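Long-range contacts in beta-galactosidase/beta-glucuronidase (Faecalibacterium prausnitzii L2-6, PDB 6MVF), which binds flavin mononucleotide and acts as a family 2 glycoside hydrolase, a beta-glucuronidase that may also cleave beta-galactosides: residues R297-H302 with K325-N330; H531-F536 with N552-V557. All coordinates share one frame; numbering follows the deposited sequence.

Interaction 1: residues R297-H302 with K325-N330; sequences RGVSRH and KELGAN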
loop_
_atom_site.group_PDB
_atom_site.type_symbol
_atom_site.label_atom_id
_atom_site.label_comp_id
_atom_site.label_asym_id
_atom_site.label_seq_id
_atom_site.Cartn_x
_atom_site.Cartn_y
_atom_site.Cartn_z
ATOM N N ARG A 297 32.359 -1.656 -16.506
ATOM C CA ARG A 297 31.923 -0.796 -17.600
ATOM C C ARG A 297 30.686 -0.030 -17.146
ATOM O O ARG A 297 29.611 -0.620 -16.961
ATOM C CB ARG A 297 31.644 -1.618 -18.865
ATOM C CG ARG A 297 32.842 -2.449 -19.359
ATOM C CD ARG A 297 34.061 -1.539 -19.677
ATOM N NE ARG A 297 35.215 -2.249 -20.227
ATOM C CZ ARG A 297 36.371 -2.432 -19.585
ATOM N NH1 ARG A 297 36.552 -1.970 -18.355
ATOM N NH2 ARG A 297 37.355 -3.091 -20.175
ATOM N N GLY A 298 30.827 1.275 -16.946
ATOM C CA GLY A 298 29.722 2.030 -16.401
ATOM C C GLY A 298 29.742 3.524 -16.648
ATOM O O GLY A 298 30.151 3.991 -17.717
ATOM N N VAL A 299 29.269 4.286 -15.655
ATOM C CA VAL A 299 28.918 5.688 -15.839
ATOM C C VAL A 299 29.226 6.444 -14.551
ATOM O O VAL A 299 29.432 5.858 -13.490
ATOM C CB VAL A 299 27.418 5.857 -16.235
ATOM C CG1 VAL A 299 27.082 5.042 -17.459
ATOM C CG2 VAL A 299 26.506 5.426 -15.112
ATOM N N SER A 300 29.265 7.763 -14.659
ATOM C CA SER A 300 29.250 8.658 -13.514
ATOM C C SER A 300 27.855 9.238 -13.374
ATOM O O SER A 300 27.058 9.202 -14.317
ATOM C CB SER A 300 30.280 9.773 -13.677
ATOM O OG SER A 300 31.600 9.227 -13.680
ATOM N N ARG A 301 27.563 9.772 -12.186
ATOM C CA ARG A 301 26.227 10.276 -11.875
ATOM C C ARG A 301 26.353 11.447 -10.917
ATOM O O ARG A 301 26.930 11.294 -9.839
ATOM C CB ARG A 301 25.360 9.162 -11.262
ATOM C CG ARG A 301 23.905 9.539 -10.953
ATOM C CD ARG A 301 23.628 9.643 -9.449
ATOM N NE ARG A 301 22.248 10.046 -9.180
ATOM C CZ ARG A 301 21.742 10.278 -7.965
ATOM N NH1 ARG A 301 22.499 10.153 -6.877
ATOM N NH2 ARG A 301 20.463 10.616 -7.831
ATOM N N HIS A 302 25.824 12.607 -11.308
ATOM C CA HIS A 302 25.681 13.757 -10.422
ATOM C C HIS A 302 24.334 13.677 -9.683
ATOM O O HIS A 302 23.473 12.858 -10.023
ATOM C CB HIS A 302 25.807 15.049 -11.225
ATOM C CG HIS A 302 27.169 15.660 -11.180
ATOM N ND1 HIS A 302 27.788 16.004 -9.999
ATOM C CD2 HIS A 302 28.023 16.011 -12.170
ATOM C CE1 HIS A 302 28.975 16.523 -10.261
ATOM N NE2 HIS A 302 29.138 16.548 -11.573
ATOM N N LYS A 325 20.756 0.577 -14.114
ATOM C CA LYS A 325 20.689 -0.882 -14.183
ATOM C C LYS A 325 20.167 -1.366 -15.534
ATOM O O LYS A 325 20.723 -2.304 -16.118
ATOM C CB LYS A 325 19.817 -1.438 -13.056
ATOM C CG LYS A 325 19.903 -2.966 -12.905
ATOM C CD LYS A 325 21.199 -3.330 -12.190
ATOM C CE LYS A 325 21.402 -4.806 -12.099
ATOM N NZ LYS A 325 22.739 -5.091 -11.565
ATOM N N GLU A 326 19.095 -0.751 -16.046
ATOM C CA GLU A 326 18.562 -1.152 -17.350
ATOM C C GLU A 326 19.580 -0.953 -18.465
ATOM O O GLU A 326 19.541 -1.654 -19.486
ATOM C CB GLU A 326 17.298 -0.346 -17.675
ATOM C CG GLU A 326 16.102 -0.630 -16.781
ATOM C CD GLU A 326 15.050 0.492 -16.811
ATOM O OE1 GLU A 326 14.083 0.432 -15.989
ATOM O OE2 GLU A 326 15.195 1.425 -17.650
ATOM N N LEU A 327 20.460 0.038 -18.302
ATOM C CA LEU A 327 21.526 0.295 -19.255
ATOM C C LEU A 327 22.491 -0.882 -19.351
ATOM O O LEU A 327 23.078 -1.122 -20.413
ATOM C CB LEU A 327 22.263 1.575 -18.843
ATOM C CG LEU A 327 23.427 2.014 -19.721
ATOM C CD1 LEU A 327 22.933 2.374 -21.119
ATOM C CD2 LEU A 327 24.169 3.160 -19.079
ATOM N N GLY A 328 22.658 -1.636 -18.273
ATOM C CA GLY A 328 23.627 -2.709 -18.252
ATOM C C GLY A 328 24.966 -2.321 -17.667
ATOM O O GLY A 328 25.920 -3.088 -17.798
ATOM N N ALA A 329 25.067 -1.144 -17.053
ATOM C CA ALA A 329 26.261 -0.745 -16.328
ATOM C C ALA A 329 26.449 -1.579 -15.058
ATOM O O ALA A 329 25.492 -1.894 -14.347
ATOM C CB ALA A 329 26.159 0.743 -15.970
ATOM N N ASN A 330 27.697 -1.921 -14.752
ATOM C CA ASN A 330 27.995 -2.621 -13.507
ATOM C C ASN A 330 28.812 -1.781 -12.541
ATOM O O ASN A 330 29.142 -2.259 -11.453
ATOM C CB ASN A 330 28.733 -3.930 -13.778
ATOM C CG ASN A 330 30.054 -3.717 -14.490
ATOM O OD1 ASN A 330 30.467 -2.578 -14.739
ATOM N ND2 ASN A 330 30.740 -4.810 -14.800
HETATM O O HOH W 1 28.855 -3.390 -17.807
#
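N330 grips the backbone of R297 by two bonds where the chain leaves helix 314-327 for strand 331-334 of the TIM barrel, in the beta-alpha-beta unit of strand 292-300, helix 314-327 and strand 331-334. Its side-chain OD1 takes the amide of R297 on an in-plane lone pair (R297 N to N330 OD1, 2.7 Å), while its backbone N donates to the R297 carbonyl (N330 N to R297 O, 3.2 Å). CG sits between backbone N and carbonyl carbon (chi1 60°), which turns OD1 to the amide of the residue whose carbonyl its main chain holds. ND2 donates to P295 O, so both ends of the amide are used and its rotation is fixed. A329 passes close alongside: its CB lies 3.8 Å from G298 CA, and its CA-H points at R297 O. Farther along, V299 CG1 meets L327 CD2 at 3.8 Å, the two branched ends crossing at a slant; Y571 and W575 of helix 566-575 also pack on L327. What sets this turn is a Schellman motif at the helix end, where G328 takes a positive phi (95°) and its N bonds back to K325 O. R297 sends its guanidinium away from the contact, to F521 O and I527 O. One water bridges the segments, donating to both R297 O and G328 O, each at 3.0 Å.

Interaction 2: residues H531-F536 with N552-V557; sequences HVWNMF and NNKGLV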
loop_
_atom_site.group_PDB
_atom_site.type_symbol
_atom_site.label_atom_id
_atom_site.label_comp_id
_atom_site.label_asym_id
_atom_site.label_seq_id
_atom_site.Cartn_x
_atom_site.Cartn_y
_atom_site.Cartn_z
ATOM N N HIS A 531 34.212 4.910 -17.107
ATOM C CA HIS A 531 33.031 5.619 -16.625
ATOM C C HIS A 531 32.656 6.711 -17.616
ATOM O O HIS A 531 33.371 7.710 -17.743
ATOM C CB HIS A 531 33.282 6.224 -15.249
ATOM C CG HIS A 531 33.488 5.215 -14.167
ATOM N ND1 HIS A 531 34.740 4.870 -13.704
ATOM C CD2 HIS A 531 32.603 4.474 -13.456
ATOM C CE1 HIS A 531 34.617 3.964 -12.748
ATOM N NE2 HIS A 531 33.332 3.708 -12.579
ATOM N N VAL A 532 31.529 6.535 -18.306
ATOM C CA VAL A 532 30.989 7.596 -19.152
ATOM C C VAL A 532 30.741 8.845 -18.328
ATOM O O VAL A 532 30.040 8.810 -17.307
ATOM C CB VAL A 532 29.681 7.147 -19.814
ATOM C CG1 VAL A 532 29.001 8.343 -20.517
ATOM C CG2 VAL A 532 29.945 6.000 -20.751
ATOM N N TRP A 533 31.305 9.959 -18.767
ATOM C CA TRP A 533 30.857 11.258 -18.296
ATOM C C TRP A 533 29.829 11.728 -19.313
ATOM O O TRP A 533 30.170 11.966 -20.476
ATOM C CB TRP A 533 32.024 12.229 -18.166
ATOM C CG TRP A 533 31.675 13.479 -17.398
ATOM C CD1 TRP A 533 31.387 14.713 -17.916
ATOM C CD2 TRP A 533 31.573 13.608 -15.981
ATOM N NE1 TRP A 533 31.128 15.603 -16.903
ATOM C CE2 TRP A 533 31.228 14.947 -15.705
ATOM C CE3 TRP A 533 31.761 12.729 -14.916
ATOM C CZ2 TRP A 533 31.045 15.417 -14.413
ATOM C CZ3 TRP A 533 31.589 13.201 -13.637
ATOM C CH2 TRP A 533 31.241 14.539 -13.394
ATOM N N ASN A 534 28.556 11.781 -18.922
ATOM C CA ASN A 534 28.022 11.447 -17.602
ATOM C C ASN A 534 26.706 10.679 -17.905
ATOM O O ASN A 534 26.271 10.655 -19.059
ATOM C CB ASN A 534 27.815 12.747 -16.774
ATOM C CG ASN A 534 27.301 12.504 -15.357
ATOM O OD1 ASN A 534 26.129 12.207 -15.152
ATOM N ND2 ASN A 534 28.175 12.679 -14.368
ATOM N N MET A 535 26.085 10.033 -16.906
ATOM C CA MET A 535 24.835 9.317 -17.165
ATOM C C MET A 535 23.735 10.270 -17.603
ATOM O O MET A 535 22.979 9.977 -18.542
ATOM C CB MET A 535 24.370 8.553 -15.920
ATOM C CG MET A 535 23.120 7.726 -16.146
ATOM S SD MET A 535 23.289 6.354 -17.330
ATOM C CE MET A 535 21.584 5.832 -17.510
ATOM N N PHE A 536 23.615 11.400 -16.908
ATOM C CA PHE A 536 22.578 12.383 -17.148
ATOM C C PHE A 536 23.233 13.728 -17.393
ATOM O O PHE A 536 24.240 14.048 -16.751
ATOM C CB PHE A 536 21.629 12.518 -15.950
ATOM C CG PHE A 536 21.086 11.229 -15.458
ATOM C CD1 PHE A 536 20.077 10.568 -16.163
ATOM C CD2 PHE A 536 21.567 10.670 -14.291
ATOM C CE1 PHE A 536 19.566 9.356 -15.703
ATOM C CE2 PHE A 536 21.061 9.448 -13.817
ATOM C CZ PHE A 536 20.069 8.788 -14.522
ATOM N N ASN A 552 25.724 20.947 -18.494
ATOM C CA ASN A 552 26.556 19.966 -19.174
ATOM C C ASN A 552 25.627 18.949 -19.841
ATOM O O ASN A 552 24.798 18.323 -19.168
ATOM C CB ASN A 552 27.510 19.303 -18.188
ATOM C CG ASN A 552 28.537 18.419 -18.872
ATOM O OD1 ASN A 552 28.187 17.435 -19.509
ATOM N ND2 ASN A 552 29.818 18.757 -18.723
ATOM N N ASN A 553 25.725 18.822 -21.161
ATOM C CA ASN A 553 24.834 17.967 -21.935
ATOM C C ASN A 553 25.562 16.756 -22.513
ATOM O O ASN A 553 25.267 16.296 -23.620
ATOM C CB ASN A 553 24.141 18.763 -23.040
ATOM C CG ASN A 553 23.033 19.676 -22.503
ATOM O OD1 ASN A 553 22.107 19.233 -21.802
ATOM N ND2 ASN A 553 23.133 20.956 -22.823
ATOM N N LYS A 554 26.508 16.211 -21.746
ATOM C CA LYS A 554 27.217 14.993 -22.107
ATOM C C LYS A 554 26.491 13.742 -21.620
ATOM O O LYS A 554 27.094 12.660 -21.594
ATOM C CB LYS A 554 28.657 15.022 -21.567
ATOM C CG LYS A 554 29.464 16.214 -22.022
ATOM C CD LYS A 554 30.976 15.966 -21.952
ATOM C CE LYS A 554 31.775 17.235 -22.316
ATOM N NZ LYS A 554 31.668 18.305 -21.251
ATOM N N GLY A 555 25.206 13.868 -21.267
ATOM C CA GLY A 555 24.472 12.743 -20.717
ATOM C C GLY A 555 24.107 11.707 -21.765
ATOM O O GLY A 555 23.955 11.997 -22.952
ATOM N N LEU A 556 24.020 10.461 -21.321
ATOM C CA LEU A 556 23.363 9.440 -22.118
ATOM C C LEU A 556 21.851 9.558 -22.007
ATOM O O LEU A 556 21.133 9.009 -22.848
ATOM C CB LEU A 556 23.808 8.041 -21.678
ATOM C CG LEU A 556 25.296 7.695 -21.653
ATOM C CD1 LEU A 556 25.552 6.399 -20.838
ATOM C CD2 LEU A 556 25.828 7.555 -23.072
ATOM N N VAL A 557 21.376 10.286 -20.997
ATOM C CA VAL A 557 19.967 10.468 -20.672
ATOM C C VAL A 557 19.795 11.931 -20.290
ATOM O O VAL A 557 20.728 12.559 -19.778
ATOM C CB VAL A 557 19.533 9.520 -19.521
ATOM C CG1 VAL A 557 18.074 9.702 -19.137
ATOM C CG2 VAL A 557 19.788 8.068 -19.913
#
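L556 settles its side chain against V532 and M535, where the chain leaving 529-532, the last strand of the TIM barrel, meets the irregular loop 552-557. From CB, which lies 3.8 Å from M535 O, CG swings anti to the carbonyl carbon (chi1 -55°) and reaches V532 CG1 at 3.9 Å, the two side chains meeting tip to tip. CD1 continues to V532 CG1 and to M535 SD, 4.2 Å away, the methionine chain crossing at about a right angle; CD2 ends 4.1 Å from V532 CG1. Cut back to an alanine here, the side chain would lose CG and both methyls, and is likely to leave V532 CG1 and M535 SD without this neighbour, with a gap between them. Backbone bonds hold the leucine in place: L556 N donates to N534 O, and N534 N, itself part of the cis peptide that joins W533 to N534, donates to K554 O. Each segment carries an Asx turn, N534 OD1 accepting from F536 N and N552 OD1 from K554 N. K554 NZ is hydrogen-bonded to Y459 OH. Beyond L556, V557 CG2 lies 3.7 Å from M535 CE, and V557 CB comes obliquely to F536 CD1 at 3.6 Å.

Interactions 1 and 2 lie in one TIM barrel domain, their centres about 10 Å apart, and come in series along the chain: 297-302 with 325-330 is complete before 531-536 with 552-557 begins. Strands 292-300 and 529-532, the first and last of the barrel, run side by side and parallel, so the two contacts flank the seam at which the barrel closes. They touch directly there: S300 N to V532 O at 3.0 Å and S300 O to M535 N at 2.9 Å are probable hydrogen bonds. Helix 566-575 covers both, through L327 in one and L556 in the other. Both lie away from the flavin pocket.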